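Local coordinates for protein piwi (Drosophila melanogaster, PDB 6KR6) that binds piRNAs of 24 to 30 nucleotides and, guided by them, represses transposable elements in the Drosophila germline, at residues D496-V510 against R529-T541. Sequence-based numbering, arbitrary orientation.
With HG (mercury (II) ion), chain H; nucleotides of chain B.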
loop_
_atom_site.group_PDB
_atom_site.type_symbol
_atom_site.label_atom_id
_atom_site.label_comp_id
_atom_site.label_asym_id
_atom_site.label_seq_id
_atom_site.Cartn_x
_atom_site.Cartn_y
_atom_site.Cartn_z
ATOM N N ASP A 496 20.886 32.659 1.669
ATOM C CA ASP A 496 20.239 33.896 2.094
ATOM C C ASP A 496 20.896 35.120 1.468
ATOM O O ASP A 496 20.212 36.111 1.187
ATOM C CB ASP A 496 20.245 34.004 3.618
ATOM C CG ASP A 496 19.066 33.294 4.255
ATOM O OD1 ASP A 496 17.939 33.429 3.736
ATOM O OD2 ASP A 496 19.268 32.597 5.271
ATOM N N ASP A 497 22.209 35.074 1.237
ATOM C CA ASP A 497 22.873 36.178 0.559
ATOM C C ASP A 497 22.601 36.172 -0.941
ATOM O O ASP A 497 22.678 37.224 -1.583
ATOM C CB ASP A 497 24.379 36.124 0.812
ATOM N N CYS A 498 22.279 35.010 -1.509
ATOM C CA CYS A 498 22.084 34.917 -2.950
ATOM C C CYS A 498 20.655 35.268 -3.353
ATOM O O CYS A 498 20.437 35.845 -4.425
ATOM C CB CYS A 498 22.448 33.510 -3.430
ATOM S SG CYS A 498 21.353 32.838 -4.690
ATOM N N VAL A 499 19.672 34.919 -2.515
ATOM C CA VAL A 499 18.270 35.158 -2.856
ATOM C C VAL A 499 18.013 36.635 -3.141
ATOM O O VAL A 499 17.113 36.976 -3.919
ATOM C CB VAL A 499 17.357 34.616 -1.734
ATOM C CG1 VAL A 499 15.929 35.108 -1.897
ATOM C CG2 VAL A 499 17.374 33.095 -1.729
ATOM N N ARG A 500 18.826 37.528 -2.563
ATOM C CA ARG A 500 18.637 38.962 -2.762
ATOM C C ARG A 500 18.637 39.346 -4.238
ATOM O O ARG A 500 18.005 40.340 -4.615
ATOM C CB ARG A 500 19.718 39.741 -2.016
ATOM N N SER A 501 19.325 38.582 -5.085
ATOM C CA SER A 501 19.342 38.855 -6.518
ATOM C C SER A 501 18.147 38.259 -7.251
ATOM O O SER A 501 18.063 38.402 -8.477
ATOM C CB SER A 501 20.639 38.330 -7.141
ATOM O OG SER A 501 20.699 36.916 -7.082
ATOM N N ASP A 502 17.232 37.599 -6.537
ATOM C CA ASP A 502 16.035 36.974 -7.093
ATOM C C ASP A 502 16.382 35.977 -8.192
ATOM O O ASP A 502 16.206 36.277 -9.381
ATOM C CB ASP A 502 15.075 38.035 -7.631
ATOM C CG ASP A 502 14.531 38.929 -6.541
ATOM O OD1 ASP A 502 15.131 38.975 -5.447
ATOM O OD2 ASP A 502 13.492 39.577 -6.774
ATOM N N PRO A 503 16.867 34.789 -7.844
ATOM C CA PRO A 503 17.184 33.784 -8.861
ATOM C C PRO A 503 16.010 32.866 -9.158
ATOM O O PRO A 503 15.187 32.553 -8.296
ATOM C CB PRO A 503 18.334 33.004 -8.209
ATOM C CG PRO A 503 17.994 33.039 -6.751
ATOM C CD PRO A 503 17.296 34.363 -6.499
ATOM N N LYS A 504 15.945 32.431 -10.419
ATOM C CA LYS A 504 14.907 31.486 -10.814
ATOM C C LYS A 504 15.137 30.114 -10.195
ATOM O O LYS A 504 14.184 29.345 -10.026
ATOM C CB LYS A 504 14.839 31.362 -12.338
ATOM C CG LYS A 504 14.450 32.626 -13.080
ATOM C CD LYS A 504 13.964 32.278 -14.483
ATOM C CE LYS A 504 14.650 33.111 -15.556
ATOM N NZ LYS A 504 14.224 34.535 -15.521
ATOM N N LEU A 505 16.383 29.789 -9.856
ATOM C CA LEU A 505 16.721 28.459 -9.373
ATOM C C LEU A 505 18.067 28.524 -8.668
ATOM O O LEU A 505 18.866 29.435 -8.900
ATOM C CB LEU A 505 16.748 27.448 -10.524
ATOM C CG LEU A 505 16.856 25.961 -10.188
ATOM C CD1 LEU A 505 15.908 25.164 -11.062
ATOM C CD2 LEU A 505 18.286 25.481 -10.365
ATOM N N ILE A 506 18.303 27.550 -7.789
ATOM C CA ILE A 506 19.548 27.453 -7.032
ATOM C C ILE A 506 19.982 25.995 -7.011
ATOM O O ILE A 506 19.285 25.145 -6.447
ATOM C CB ILE A 506 19.399 27.988 -5.597
ATOM C CG1 ILE A 506 19.163 29.500 -5.611
ATOM C CG2 ILE A 506 20.626 27.648 -4.772
ATOM C CD1 ILE A 506 18.961 30.098 -4.237
ATOM N N LEU A 507 21.126 25.701 -7.623
ATOM C CA LEU A 507 21.703 24.364 -7.603
ATOM C C LEU A 507 22.808 24.317 -6.556
ATOM O O LEU A 507 23.666 25.205 -6.514
ATOM C CB LEU A 507 22.247 23.981 -8.980
ATOM C CG LEU A 507 22.504 22.496 -9.250
ATOM C CD1 LEU A 507 22.380 22.216 -10.737
ATOM C CD2 LEU A 507 23.871 22.057 -8.746
ATOM N N CYS A 508 22.787 23.282 -5.721
ATOM C CA CYS A 508 23.736 23.135 -4.623
ATOM C C CYS A 508 24.466 21.806 -4.761
ATOM O O CYS A 508 23.837 20.743 -4.733
ATOM C CB CYS A 508 23.028 23.219 -3.270
ATOM S SG CYS A 508 22.350 24.849 -2.889
ATOM N N LEU A 509 25.787 21.873 -4.904
ATOM C CA LEU A 509 26.626 20.683 -4.974
ATOM C C LEU A 509 27.007 20.275 -3.555
ATOM O O LEU A 509 27.573 21.077 -2.805
ATOM C CB LEU A 509 27.869 20.952 -5.820
ATOM C CG LEU A 509 28.629 19.736 -6.356
ATOM C CD1 LEU A 509 27.723 18.896 -7.241
ATOM C CD2 LEU A 509 29.874 20.169 -7.117
ATOM N N VAL A 510 26.696 19.035 -3.188
ATOM C CA VAL A 510 26.915 18.564 -1.823
ATOM C C VAL A 510 28.014 17.509 -1.820
ATOM O O VAL A 510 28.268 16.877 -2.856
ATOM C CB VAL A 510 25.619 18.013 -1.209
ATOM C CG1 VAL A 510 24.503 19.038 -1.321
ATOM C CG2 VAL A 510 25.225 16.706 -1.877
ATOM N N ARG A 529 11.933 30.899 2.279
ATOM C CA ARG A 529 11.923 31.655 1.039
ATOM C C ARG A 529 11.091 30.899 0.002
ATOM O O ARG A 529 10.420 29.910 0.315
ATOM C CB ARG A 529 13.355 31.912 0.564
ATOM C CG ARG A 529 14.324 32.303 1.676
ATOM C CD ARG A 529 13.834 33.514 2.461
ATOM N NE ARG A 529 13.885 34.744 1.677
ATOM C CZ ARG A 529 14.910 35.591 1.686
ATOM N NH1 ARG A 529 15.970 35.342 2.442
ATOM N NH2 ARG A 529 14.873 36.686 0.940
ATOM N N ALA A 530 11.132 31.369 -1.246
ATOM C CA ALA A 530 10.344 30.775 -2.325
ATOM C C ALA A 530 11.196 30.655 -3.591
ATOM O O ALA A 530 10.932 31.270 -4.620
ATOM C CB ALA A 530 9.079 31.591 -2.585
ATOM N N VAL A 531 12.240 29.829 -3.517
ATOM C CA VAL A 531 13.162 29.621 -4.622
ATOM C C VAL A 531 13.278 28.125 -4.889
ATOM O O VAL A 531 13.688 27.372 -4.002
ATOM C CB VAL A 531 14.553 30.219 -4.346
ATOM C CG1 VAL A 531 15.486 29.952 -5.518
ATOM C CG2 VAL A 531 14.449 31.712 -4.070
ATOM N N PRO A 532 12.927 27.642 -6.081
ATOM C CA PRO A 532 13.138 26.221 -6.387
ATOM C C PRO A 532 14.621 25.889 -6.445
ATOM O O PRO A 532 15.424 26.641 -7.002
ATOM C CB PRO A 532 12.462 26.046 -7.752
ATOM C CG PRO A 532 12.413 27.413 -8.336
ATOM C CD PRO A 532 12.268 28.360 -7.184
ATOM N N THR A 533 14.983 24.754 -5.852
ATOM C CA THR A 533 16.379 24.379 -5.690
ATOM C C THR A 533 16.631 22.990 -6.263
ATOM O O THR A 533 15.714 22.182 -6.428
ATOM C CB THR A 533 16.804 24.407 -4.213
ATOM O OG1 THR A 533 16.075 23.414 -3.483
ATOM C CG2 THR A 533 16.540 25.777 -3.606
ATOM N N GLN A 534 17.902 22.724 -6.558
ATOM C CA GLN A 534 18.346 21.440 -7.084
ATOM C C GLN A 534 19.593 21.002 -6.332
ATOM O O GLN A 534 20.523 21.793 -6.152
ATOM C CB GLN A 534 18.636 21.524 -8.585
ATOM C CG GLN A 534 19.203 20.243 -9.167
ATOM C CD GLN A 534 18.293 19.054 -8.939
ATOM O OE1 GLN A 534 17.111 19.088 -9.283
ATOM N NE2 GLN A 534 18.839 17.996 -8.352
ATOM N N VAL A 535 19.612 19.744 -5.897
ATOM C CA VAL A 535 20.722 19.184 -5.138
ATOM C C VAL A 535 21.360 18.074 -5.960
ATOM O O VAL A 535 20.658 17.246 -6.549
ATOM C CB VAL A 535 20.255 18.657 -3.765
ATOM C CG1 VAL A 535 21.407 18.008 -3.018
ATOM C CG2 VAL A 535 19.652 19.784 -2.944
ATOM N N VAL A 536 22.691 18.063 -6.004
ATOM C CA VAL A 536 23.455 17.065 -6.744
ATOM C C VAL A 536 24.502 16.480 -5.806
ATOM O O VAL A 536 25.359 17.211 -5.295
ATOM C CB VAL A 536 24.124 17.658 -7.994
ATOM C CG1 VAL A 536 24.996 16.615 -8.674
ATOM C CG2 VAL A 536 23.076 18.194 -8.958
ATOM N N THR A 537 24.434 15.168 -5.581
ATOM C CA THR A 537 25.430 14.496 -4.757
ATOM C C THR A 537 26.773 14.477 -5.476
ATOM O O THR A 537 26.834 14.380 -6.704
ATOM C CB THR A 537 24.981 13.069 -4.433
ATOM O OG1 THR A 537 23.631 13.092 -3.954
ATOM C CG2 THR A 537 25.872 12.447 -3.366
ATOM N N LEU A 538 27.856 14.584 -4.700
ATOM C CA LEU A 538 29.189 14.655 -5.293
ATOM C C LEU A 538 29.500 13.413 -6.120
ATOM O O LEU A 538 30.153 13.507 -7.167
ATOM C CB LEU A 538 30.242 14.846 -4.203
ATOM C CG LEU A 538 31.677 15.036 -4.695
ATOM C CD1 LEU A 538 31.771 16.273 -5.573
ATOM C CD2 LEU A 538 32.636 15.127 -3.520
ATOM N N LYS A 539 29.038 12.243 -5.670
ATOM C CA LYS A 539 29.249 11.011 -6.423
ATOM C C LYS A 539 28.638 11.074 -7.817
ATOM O O LYS A 539 29.088 10.352 -8.713
ATOM C CB LYS A 539 28.669 9.823 -5.656
ATOM N N THR A 540 27.635 11.928 -8.019
ATOM C CA THR A 540 27.004 12.041 -9.329
ATOM C C THR A 540 27.944 12.682 -10.344
ATOM O O THR A 540 27.952 12.296 -11.518
ATOM C CB THR A 540 25.706 12.843 -9.214
ATOM O OG1 THR A 540 24.804 12.171 -8.326
ATOM C CG2 THR A 540 25.046 13.010 -10.572
ATOM N N THR A 541 28.742 13.663 -9.913
ATOM C CA THR A 541 29.634 14.347 -10.846
ATOM C C THR A 541 30.706 13.406 -11.381
ATOM O O THR A 541 31.075 13.481 -12.559
ATOM C CB THR A 541 30.275 15.561 -10.174
ATOM O OG1 THR A 541 30.986 15.142 -9.002
ATOM C CG2 THR A 541 29.212 16.574 -9.777
HETATM HG HG HG H . 21.413 34.260 -7.042
ATOM O OP3 U B 1 16.571 17.230 -6.947
ATOM P P U B 1 16.448 17.309 -5.476
ATOM O OP1 U B 1 16.389 18.742 -5.097
ATOM O OP2 U B 1 15.327 16.422 -5.083
ATOM O "O5'" U B 1 17.776 16.712 -4.833
ATOM C "C5'" U B 1 18.060 15.318 -4.894
ATOM C "C4'" U B 1 19.503 15.030 -4.565
ATOM O "O4'" U B 1 19.695 15.110 -3.125
ATOM C "C3'" U B 1 20.013 13.653 -4.990
ATOM O "O3'" U B 1 21.365 13.764 -5.431
ATOM C "C2'" U B 1 19.963 12.851 -3.692
ATOM O "O2'" U B 1 20.866 11.767 -3.638
ATOM C "C1'" U B 1 20.300 13.920 -2.657
ATOM N N1 U B 1 19.781 13.626 -1.312
ATOM C C2 U B 1 20.584 13.942 -0.233
ATOM O O2 U B 1 21.677 14.467 -0.356
ATOM N N3 U B 1 20.053 13.636 0.997
ATOM C C4 U B 1 18.832 13.048 1.253
ATOM O O4 U B 1 18.495 12.834 2.420
ATOM C C5 U B 1 18.066 12.742 0.084
ATOM C C6 U B 1 18.557 13.031 -1.127
ATOM P P A B 2 21.906 12.820 -6.612
ATOM O OP1 A B 2 21.757 11.414 -6.155
ATOM O OP2 A B 2 23.231 13.324 -7.054
ATOM O "O5'" A B 2 20.874 13.043 -7.804
ATOM C "C5'" A B 2 20.612 14.332 -8.341
ATOM C "C4'" A B 2 19.771 14.216 -9.585
ATOM O "O4'" A B 2 20.604 13.717 -10.660
ATOM C "C3'" A B 2 18.618 13.221 -9.486
ATOM O "O3'" A B 2 17.435 13.818 -8.980
ATOM C "C2'" A B 2 18.468 12.708 -10.912
ATOM O "O2'" A B 2 17.692 13.608 -11.687
ATOM C "C1'" A B 2 19.908 12.758 -11.419
ATOM N N9 A B 2 20.625 11.476 -11.286
ATOM C C8 A B 2 21.706 11.235 -10.474
ATOM N N7 A B 2 22.175 10.016 -10.562
ATOM C C5 A B 2 21.354 9.415 -11.505
ATOM C C6 A B 2 21.333 8.118 -12.044
ATOM N N6 A B 2 22.192 7.157 -11.694
ATOM N N1 A B 2 20.386 7.836 -12.966
ATOM C C2 A B 2 19.526 8.801 -13.316
ATOM N N3 A B 2 19.446 10.057 -12.881
ATOM C C4 A B 2 20.399 10.304 -11.967
#
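Cys508 N reaches Gln534 O at 2.7 Å, one of the backbone hydrogen bonds that begin at Ile506 N to Pro532 O and include a nearly straight one, Val510 N to Val536 O (176°). On one face of this parallel pair, Leu507 lies alongside the Gln534 chain, and its CD2 meets Val536 CG2 at 3.9 Å; Leu509 CD1 touches both Val536 CG1 and Thr541 CG2. On the other face Val510 CG1 touches Val535 CG1 (3.7 Å). Strands 506-510 and 533-537, joined through helix 515-528, form a beta-alpha-beta crossover in the four-stranded parallel sheet of the MID region, where Argonautes hold the guide 5' end. Strand 533-537 borders the RNA: Thr537 N donates to OP2 of A2 of chain B (2.6 Å), while Gln534, bent at chi2 (57°), brings NE2 to OP3 of U1 of chain B in a weak bond. Just ahead of strand 533-537, Val531 CG1 packs against Ile506, and its CG2 faces Val499. Arg529 NH1 makes a salt bridge to Asp496 OD1 (3.0 Å), the two planes nearly coplanar but the hydrogen bond weak, with Val499 CG1 over one guanidinium face. Behind Val499, Cys498 SG and Ser501 OG bind a mercury ion together with Gln479.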